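Local atomic coordinates of 2-hydroxyisocaproyl-CoA dehydratase activator (Clostridium difficile, PDB entry 4EHU), a protein that transfers one electron to (R)-2-hydroxyisocaproyl-CoA dehydratase at the cost of ATP hydrolysis, activating that enzyme for the reductive branch of L-leucine fermentation. Residues G130-V135 / V166-E171. Sequence-based numbering, arbitrary orientation. Where two conformers were deposited one is given.
Sequences GRFLDV and VFAESE. With ANP (phosphoaminophosphonic acid-adenylate ester), chain D.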
ATOM      1  N   GLY A 130     -11.374  -2.240   1.247  1.00 18.19           N
ATOM      2  CA  GLY A 130     -11.960  -2.825   0.065  1.00 19.54           C
ATOM      3  C   GLY A 130     -11.026  -2.850  -1.138  1.00 18.43           C
ATOM      4  O   GLY A 130     -11.135  -3.725  -1.981  1.00 19.91           O
ATOM      5  N   ARG A 131     -10.124  -1.879  -1.223  0.59 17.42           N
ATOM      6  CA  ARG A 131      -9.184  -1.830  -2.332  0.59 18.61           C
ATOM      7  C   ARG A 131      -8.324  -3.088  -2.353  0.59 23.63           C
ATOM      8  O   ARG A 131      -8.064  -3.649  -3.408  0.59 20.17           O
ATOM      9  CB  ARG A 131      -8.275  -0.615  -2.205  0.59 18.58           C
ATOM     10  CG  ARG A 131      -7.386  -0.420  -3.410  0.59 23.69           C
ATOM     11  CD  ARG A 131      -8.223  -0.345  -4.677  0.59 25.76           C
ATOM     12  NE  ARG A 131      -7.405   0.000  -5.826  0.59 29.08           N
ATOM     13  CZ  ARG A 131      -7.209   1.242  -6.254  0.59 24.67           C
ATOM     14  NH1 ARG A 131      -7.785   2.267  -5.643  0.59 24.28           N
ATOM     15  NH2 ARG A 131      -6.435   1.454  -7.296  0.59 27.81           N
ATOM     16  N   PHE A 132      -7.865  -3.507  -1.181  1.00 17.09           N
ATOM     17  CA  PHE A 132      -7.052  -4.721  -1.060  1.00 17.43           C
ATOM     18  C   PHE A 132      -7.851  -5.909  -1.623  1.00 19.89           C
ATOM     19  O   PHE A 132      -7.341  -6.700  -2.408  1.00 19.29           O
ATOM     20  CB  PHE A 132      -6.668  -4.936   0.415  1.00 17.14           C
ATOM     21  CG  PHE A 132      -5.848  -6.193   0.699  1.00 15.16           C
ATOM     22  CD1 PHE A 132      -4.466  -6.119   0.767  1.00 15.74           C
ATOM     23  CD2 PHE A 132      -6.469  -7.411   0.981  1.00 17.42           C
ATOM     24  CE1 PHE A 132      -3.699  -7.241   1.073  1.00 17.85           C
ATOM     25  CE2 PHE A 132      -5.717  -8.531   1.283  1.00 18.11           C
ATOM     26  CZ  PHE A 132      -4.325  -8.455   1.329  1.00 17.74           C
ATOM     27  N   LEU A 133      -9.109  -6.016  -1.231  1.00 18.77           N
ATOM     28  CA  LEU A 133      -9.942  -7.137  -1.674  1.00 17.55           C
ATOM     29  C   LEU A 133     -10.210  -7.039  -3.165  1.00 17.49           C
ATOM     30  O   LEU A 133     -10.206  -8.041  -3.854  1.00 20.58           O
ATOM     31  CB  LEU A 133     -11.259  -7.163  -0.889  1.00 16.31           C
ATOM     32  CG  LEU A 133     -11.011  -7.460   0.592  1.00 16.70           C
ATOM     33  CD1 LEU A 133     -12.243  -7.097   1.451  1.00 19.87           C
ATOM     34  CD2 LEU A 133     -10.672  -8.944   0.791  1.00 17.91           C
ATOM     35  N   ASP A 134     -10.435  -5.829  -3.672  1.00 20.43           N
ATOM     36  CA  ASP A 134     -10.741  -5.677  -5.085  1.00 27.45           C
ATOM     37  C   ASP A 134      -9.516  -6.093  -5.899  1.00 23.63           C
ATOM     38  O   ASP A 134      -9.633  -6.774  -6.922  1.00 27.40           O
ATOM     39  CB  ASP A 134     -11.151  -4.229  -5.408  1.00 27.52           C
ATOM     40  CG  ASP A 134     -12.419  -3.789  -4.667  1.00 31.72           C
ATOM     41  OD1 ASP A 134     -13.174  -4.652  -4.168  1.00 29.47           O
ATOM     42  OD2 ASP A 134     -12.656  -2.566  -4.584  1.00 33.03           O
ATOM     43  N   VAL A 135      -8.334  -5.710  -5.424  1.00 22.43           N
ATOM     44  CA  VAL A 135      -7.081  -6.089  -6.081  1.00 19.53           C
ATOM     45  C   VAL A 135      -6.894  -7.607  -6.093  1.00 24.60           C
ATOM     46  O   VAL A 135      -6.537  -8.192  -7.122  1.00 27.90           O
ATOM     47  CB  VAL A 135      -5.863  -5.421  -5.394  1.00 24.84           C
ATOM     48  CG1 VAL A 135      -4.579  -6.100  -5.797  1.00 24.60           C
ATOM     49  CG2 VAL A 135      -5.808  -3.925  -5.750  1.00 23.42           C
ATOM     50  N   VAL A 166       0.731  -4.654  -2.167  1.00 17.95           N
ATOM     51  CA  VAL A 166       1.578  -4.958  -3.317  1.00 19.86           C
ATOM     52  C   VAL A 166       2.365  -6.237  -3.070  1.00 21.84           C
ATOM     53  O   VAL A 166       2.389  -7.121  -3.912  1.00 21.49           O
ATOM     54  CB  VAL A 166       2.543  -3.801  -3.627  1.00 20.60           C
ATOM     55  CG1 VAL A 166       3.387  -4.159  -4.837  1.00 21.45           C
ATOM     56  CG2 VAL A 166       1.712  -2.533  -3.871  1.00 22.72           C
ATOM     57  N   PHE A 167       3.018  -6.327  -1.916  1.00 21.58           N
ATOM     58  CA  PHE A 167       3.772  -7.537  -1.594  1.00 21.92           C
ATOM     59  C   PHE A 167       2.842  -8.746  -1.399  1.00 20.24           C
ATOM     60  O   PHE A 167       3.197  -9.870  -1.762  1.00 23.39           O
ATOM     61  CB  PHE A 167       4.645  -7.329  -0.353  1.00 20.65           C
ATOM     62  CG  PHE A 167       5.746  -6.321  -0.543  1.00 22.29           C
ATOM     63  CD1 PHE A 167       6.451  -6.253  -1.741  1.00 21.82           C
ATOM     64  CD2 PHE A 167       6.075  -5.441   0.471  1.00 24.99           C
ATOM     65  CE1 PHE A 167       7.474  -5.326  -1.921  1.00 28.77           C
ATOM     66  CE2 PHE A 167       7.100  -4.500   0.298  1.00 23.72           C
ATOM     67  CZ  PHE A 167       7.806  -4.445  -0.900  1.00 22.91           C
ATOM     68  N   ALA A 168       1.657  -8.523  -0.845  1.00 18.83           N
ATOM     69  CA  ALA A 168       0.708  -9.618  -0.623  1.00 20.93           C
ATOM     70  C   ALA A 168       0.232 -10.155  -1.972  1.00 22.08           C
ATOM     71  O   ALA A 168       0.023 -11.355  -2.132  1.00 23.93           O
ATOM     72  CB  ALA A 168      -0.484  -9.135   0.212  1.00 19.54           C
ATOM     73  N   GLU A 169       0.054  -9.264  -2.943  1.00 20.39           N
ATOM     74  CA  GLU A 169      -0.356  -9.702  -4.278  1.00 24.84           C
ATOM     75  C   GLU A 169       0.653 -10.699  -4.866  1.00 25.31           C
ATOM     76  O   GLU A 169       0.273 -11.703  -5.470  1.00 23.27           O
ATOM     77  CB  GLU A 169      -0.492  -8.503  -5.216  1.00 33.22           C
ATOM     78  CG  GLU A 169      -0.629  -8.897  -6.668  1.00 56.35           C
ATOM     79  CD  GLU A 169      -1.044  -7.742  -7.563  1.00 67.48           C
ATOM     80  OE1 GLU A 169      -0.980  -6.584  -7.113  1.00 35.78           O
ATOM     81  OE2 GLU A 169      -1.442  -7.993  -8.719  1.00 85.26           O
ATOM     82  N   SER A 170       1.939 -10.424  -4.701  1.00 24.85           N
ATOM     83  CA  SER A 170       2.948 -11.381  -5.162  1.00 24.86           C
ATOM     84  C   SER A 170       2.832 -12.734  -4.455  1.00 24.75           C
ATOM     85  O   SER A 170       3.036 -13.779  -5.079  1.00 24.21           O
ATOM     86  CB  SER A 170       4.341 -10.813  -4.959  1.00 26.48           C
ATOM     87  OG  SER A 170       4.540  -9.713  -5.824  1.00 30.27           O
ATOM     88  N   GLU A 171       2.524 -12.731  -3.160  1.00 23.61           N
ATOM     89  CA  GLU A 171       2.346 -14.010  -2.456  1.00 22.49           C
ATOM     90  C   GLU A 171       1.149 -14.773  -2.995  1.00 21.75           C
ATOM     91  O   GLU A 171       1.214 -15.978  -3.121  1.00 23.83           O
ATOM     92  CB  GLU A 171       2.179 -13.836  -0.932  1.00 21.24           C
ATOM     93  CG  GLU A 171       3.437 -13.276  -0.285  1.00 25.14           C
ATOM     94  CD  GLU A 171       3.325 -13.190   1.235  1.00 29.69           C
ATOM     95  OE1 GLU A 171       3.077 -14.229   1.886  1.00 27.05           O
ATOM     96  OE2 GLU A 171       3.482 -12.078   1.771  1.00 29.94           O
TER
HETATM   97  PG  ANP D 302     -14.804   5.053   1.549  1.00 18.56           P
HETATM   98  O1G ANP D 302     -14.616   6.469   1.017  1.00 19.89           O
HETATM   99  O2G ANP D 302     -15.821   5.044   2.662  1.00 19.33           O
HETATM  100  O3G ANP D 302     -13.531   4.401   1.923  1.00 20.61           O
HETATM  101  PB  ANP D 302     -16.990   3.774  -0.115  1.00 19.07           P
HETATM  102  O1B ANP D 302     -17.352   4.089  -1.542  1.00 21.23           O
HETATM  103  O2B ANP D 302     -17.956   4.278   0.959  1.00 17.41           O
HETATM  104  N3B ANP D 302     -15.343   4.237   0.139  1.00 18.01           N
HETATM  105  PA  ANP D 302     -18.205   1.167   0.301  1.00 18.79           P
HETATM  106  O1A ANP D 302     -19.285   1.509  -0.665  1.00 19.66           O
HETATM  107  O2A ANP D 302     -18.451   1.174   1.793  1.00 17.97           O
HETATM  108  O3A ANP D 302     -16.944   2.153   0.043  1.00 18.26           O
HETATM  109  O5' ANP D 302     -17.513  -0.242  -0.045  1.00 18.30           O
HETATM  110  C5' ANP D 302     -16.863  -0.437  -1.305  1.00 19.73           C
HETATM  111  C4' ANP D 302     -16.444  -1.900  -1.418  1.00 26.26           C
HETATM  112  O4' ANP D 302     -17.257  -2.896  -0.816  1.00 22.75           O
HETATM  113  C3' ANP D 302     -15.536  -2.466  -2.493  1.00 23.33           C
HETATM  114  O3' ANP D 302     -14.201  -1.959  -2.360  1.00 22.02           O
HETATM  115  C2' ANP D 302     -15.676  -3.978  -2.279  1.00 25.59           C
HETATM  116  O2' ANP D 302     -14.492  -4.567  -1.712  1.00 25.85           O
HETATM  117  C1' ANP D 302     -16.844  -4.174  -1.312  1.00 22.88           C
HETATM  118  N9  ANP D 302     -18.042  -4.757  -1.943  1.00 21.97           N
HETATM  119  C8  ANP D 302     -18.909  -4.134  -2.767  1.00 23.52           C
HETATM  120  N7  ANP D 302     -19.927  -4.963  -3.109  1.00 23.49           N
HETATM  121  C5  ANP D 302     -19.696  -6.138  -2.473  1.00 20.90           C
HETATM  122  C6  ANP D 302     -20.373  -7.434  -2.378  1.00 22.14           C
HETATM  123  N6  ANP D 302     -21.516  -7.636  -3.077  1.00 23.58           N
HETATM  124  N1  ANP D 302     -19.812  -8.389  -1.594  1.00 20.67           N
HETATM  125  C2  ANP D 302     -18.682  -8.188  -0.901  1.00 22.10           C
HETATM  126  N3  ANP D 302     -18.005  -7.030  -0.950  1.00 20.97           N
HETATM  127  C4  ANP D 302     -18.465  -5.995  -1.696  1.00 20.77           C
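In the actin-fold ATPase of this activator, helix 130-140 lies between the nucleotide and helix 165-177, and its first turns touch both: Phe132 and Val135 reach Ala168 and Glu169 on the neighbouring helix, while Asp134 reaches the ribose of ANP. Segments 130-135 and 166-171 bury only 118 Å² between them; Met136, farther along the first helix, also touches Ala168 and Glu169. The Phe132 ring brings its CE1 corner obliquely to the methyl of Ala168, with CE1 3.8 Å from CB and CZ a little farther off. With CG anti to the backbone N (chi1 178°), the ring extends toward helix 165-177; Ile189, Ser192 and Val193 of helix 182-204 pack against it as well. One turn on, Val135 CG1 lies 3.9 Å from Glu169 OE1, the two side chains crossing at about a right angle. Glu169 gets there with an extended chain, its side chain also touching Ile139. The contact sits near the [4Fe-4S] cluster shared by the dimer: the side chain of Phe132 is about 6 Å from it, and helix 165-177 begins just after the cluster ligand Cys164. This placement is consistent with a route by which ATP hydrolysis is coupled to electron transfer. At the ribose, Gly130 CA lies 3.4 Å from ANP O3', and the Asp134 carboxylate spans both hydroxyls, ANP O2' donating to Asp134 OD1 and ANP O3' to Asp134 OD2, each at 2.8 Å.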